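Pantothenate kinase (Coxiella burnetii, PDB 3TQC) catalyses the ATP-dependent phosphorylation of pantothenate to 4'-phosphopantothenate, the first step of coenzyme A biosynthesis. Local coordinates at residues L208-R213 against L295-R300. Sequence-based numbering, arbitrary orientation.
Sequences LQTGVR and LPYKNR
Tyr297 and Arg300, on one side of a 3-10 turn, hold the backbone at Leu208 and Gln209 in this P-loop kinase fold. The contact joins the loop after strand 199-203 to the turn that links helix 271-294 with strand 303-307. The tyrosine ring lies along the loop, with Gln209 CA over one face: it stands 4.2 Å from the ring centroid and 6° off the normal, a CH-pi contact. With chi1 at -62°, CG is anti to the carbonyl carbon of Tyr297, and the ring extends until its OH is hydrogen-bonded to a water at 2.8 Å; that water accepts from Thr210 N. At the root of the ring, Leu208 CB packs on Tyr297 CB at 3.7 Å, while the leucine branch continues towards Phe227 and strand 229-234.

Arg300 bends at chi3, which turns its guanidinium back to the loop. NH1 donates to Leu208 O at 2.8 Å; the acceptor lies in the guanidinium plane, although NH1 itself sits 50° out of the carbonyl plane and therefore off the lone-pair directions. Further bonds fix the group's rotation: NH2 to Ser224 OG, and a salt bridge from NE to Asp225 of the second subunit, placing the contact at the dimer interface. A second water accepts from Arg300 NH1 at 3.1 Å and donates to Gln209 O.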
loop_
_atom_site.group_PDB
_atom_site.type_symbol
_atom_site.label_atom_id
_atom_site.label_comp_id
_atom_site.label_asym_id
_atom_site.label_seq_id
_atom_site.Cartn_x
_atom_site.Cartn_y
_atom_site.Cartn_z
ATOM N N LEU B 208 4.386 6.925 5.439
ATOM C CA LEU B 208 4.668 6.268 4.174
ATOM C C LEU B 208 5.894 5.346 4.259
ATOM O O LEU B 208 6.267 4.700 3.282
ATOM C CB LEU B 208 4.883 7.322 3.095
ATOM C CG LEU B 208 3.691 8.249 2.923
ATOM C CD1 LEU B 208 3.871 9.217 1.777
ATOM C CD2 LEU B 208 2.431 7.420 2.735
ATOM N N GLN B 209 6.506 5.294 5.433
ATOM C CA GLN B 209 7.694 4.496 5.638
ATOM C C GLN B 209 7.357 3.039 5.882
ATOM O O GLN B 209 6.190 2.665 5.992
ATOM C CB GLN B 209 8.471 5.034 6.829
ATOM C CG GLN B 209 8.972 6.446 6.649
ATOM C CD GLN B 209 9.563 7.010 7.933
ATOM O OE1 GLN B 209 9.747 6.286 8.919
ATOM N NE2 GLN B 209 9.869 8.296 7.923
ATOM N N THR B 210 8.395 2.224 5.973
ATOM C CA THR B 210 8.264 0.827 6.329
ATOM C C THR B 210 8.893 0.611 7.688
ATOM O O THR B 210 9.647 1.457 8.175
ATOM C CB THR B 210 8.999 -0.050 5.319
ATOM O OG1 THR B 210 10.336 0.428 5.183
ATOM C CG2 THR B 210 8.307 -0.004 3.964
ATOM N N GLY B 211 8.601 -0.538 8.288
ATOM C CA GLY B 211 9.180 -0.908 9.574
ATOM C C GLY B 211 10.581 -1.474 9.408
ATOM O O GLY B 211 11.010 -1.802 8.293
ATOM N N VAL B 212 11.299 -1.594 10.519
ATOM C CA VAL B 212 12.627 -2.192 10.501
ATOM C C VAL B 212 12.490 -3.720 10.614
ATOM O O VAL B 212 11.611 -4.218 11.325
ATOM C CB VAL B 212 13.503 -1.624 11.641
ATOM C CG1 VAL B 212 13.429 -0.101 11.650
ATOM C CG2 VAL B 212 13.069 -2.174 12.990
ATOM N N ARG B 213 13.336 -4.464 9.907
ATOM C CA ARG B 213 13.319 -5.928 10.020
ATOM C C ARG B 213 14.226 -6.315 11.189
ATOM O O ARG B 213 15.430 -6.433 11.009
ATOM C CB ARG B 213 13.819 -6.633 8.736
ATOM C CG ARG B 213 13.359 -6.066 7.380
ATOM C CD ARG B 213 11.995 -6.564 6.909
ATOM N NE ARG B 213 11.894 -8.007 6.639
ATOM C CZ ARG B 213 12.201 -8.618 5.490
ATOM N NH1 ARG B 213 12.689 -7.947 4.455
ATOM N NH2 ARG B 213 12.039 -9.932 5.379
ATOM N N LEU B 295 10.963 12.180 2.170
ATOM C CA LEU B 295 10.939 12.447 0.731
ATOM C C LEU B 295 11.128 11.202 -0.148
ATOM O O LEU B 295 10.521 11.101 -1.210
ATOM C CB LEU B 295 12.020 13.479 0.382
ATOM C CG LEU B 295 11.898 14.221 -0.942
ATOM C CD1 LEU B 295 10.571 14.987 -1.016
ATOM C CD2 LEU B 295 13.094 15.174 -1.131
ATOM N N PRO B 296 11.970 10.247 0.283
ATOM C CA PRO B 296 12.095 9.027 -0.492
ATOM C C PRO B 296 10.792 8.264 -0.699
ATOM O O PRO B 296 10.690 7.489 -1.631
ATOM C CB PRO B 296 13.061 8.195 0.345
ATOM C CG PRO B 296 13.908 9.201 0.995
ATOM C CD PRO B 296 12.993 10.313 1.344
ATOM N N TYR B 297 9.815 8.467 0.175
ATOM C CA TYR B 297 8.551 7.751 0.075
ATOM C C TYR B 297 7.447 8.628 -0.508
ATOM O O TYR B 297 6.309 8.197 -0.595
ATOM C CB TYR B 297 8.165 7.170 1.443
ATOM C CG TYR B 297 9.183 6.178 1.919
ATOM C CD1 TYR B 297 9.194 4.885 1.422
ATOM C CD2 TYR B 297 10.182 6.544 2.832
ATOM C CE1 TYR B 297 10.161 3.957 1.835
ATOM C CE2 TYR B 297 11.149 5.627 3.249
ATOM C CZ TYR B 297 11.130 4.340 2.746
ATOM O OH TYR B 297 12.080 3.422 3.150
ATOM N N LYS B 298 7.801 9.825 -0.972
ATOM C CA LYS B 298 6.814 10.767 -1.512
ATOM C C LYS B 298 5.926 10.119 -2.585
ATOM O O LYS B 298 4.696 10.325 -2.631
ATOM C CB LYS B 298 7.527 11.999 -2.101
ATOM C CG LYS B 298 6.587 13.051 -2.668
ATOM C CD LYS B 298 7.306 14.221 -3.352
ATOM C CE LYS B 298 7.964 13.789 -4.655
ATOM N NZ LYS B 298 8.063 14.909 -5.591
ATOM N N ASN B 299 6.556 9.341 -3.455
ATOM C CA ASN B 299 5.852 8.793 -4.597
ATOM C C ASN B 299 4.943 7.635 -4.219
ATOM O O ASN B 299 4.297 7.056 -5.082
ATOM C CB ASN B 299 6.840 8.422 -5.704
ATOM C CG ASN B 299 7.503 9.655 -6.321
ATOM O OD1 ASN B 299 6.983 10.772 -6.213
ATOM N ND2 ASN B 299 8.651 9.463 -6.960
ATOM N N ARG B 300 4.869 7.299 -2.935
ATOM C CA ARG B 300 3.889 6.302 -2.500
ATOM C C ARG B 300 2.502 6.917 -2.302
ATOM O O ARG B 300 1.547 6.200 -2.185
ATOM C CB ARG B 300 4.321 5.607 -1.213
ATOM C CG ARG B 300 5.606 4.832 -1.315
ATOM C CD ARG B 300 5.750 3.907 -0.121
ATOM N NE ARG B 300 4.650 2.942 -0.080
ATOM C CZ ARG B 300 4.026 2.526 1.019
ATOM N NH1 ARG B 300 4.383 2.967 2.221
ATOM N NH2 ARG B 300 3.015 1.659 0.900
HETATM O O HOH W 1 3.785 3.096 5.266
HETATM O O HOH W 2 11.149 2.789 5.675
#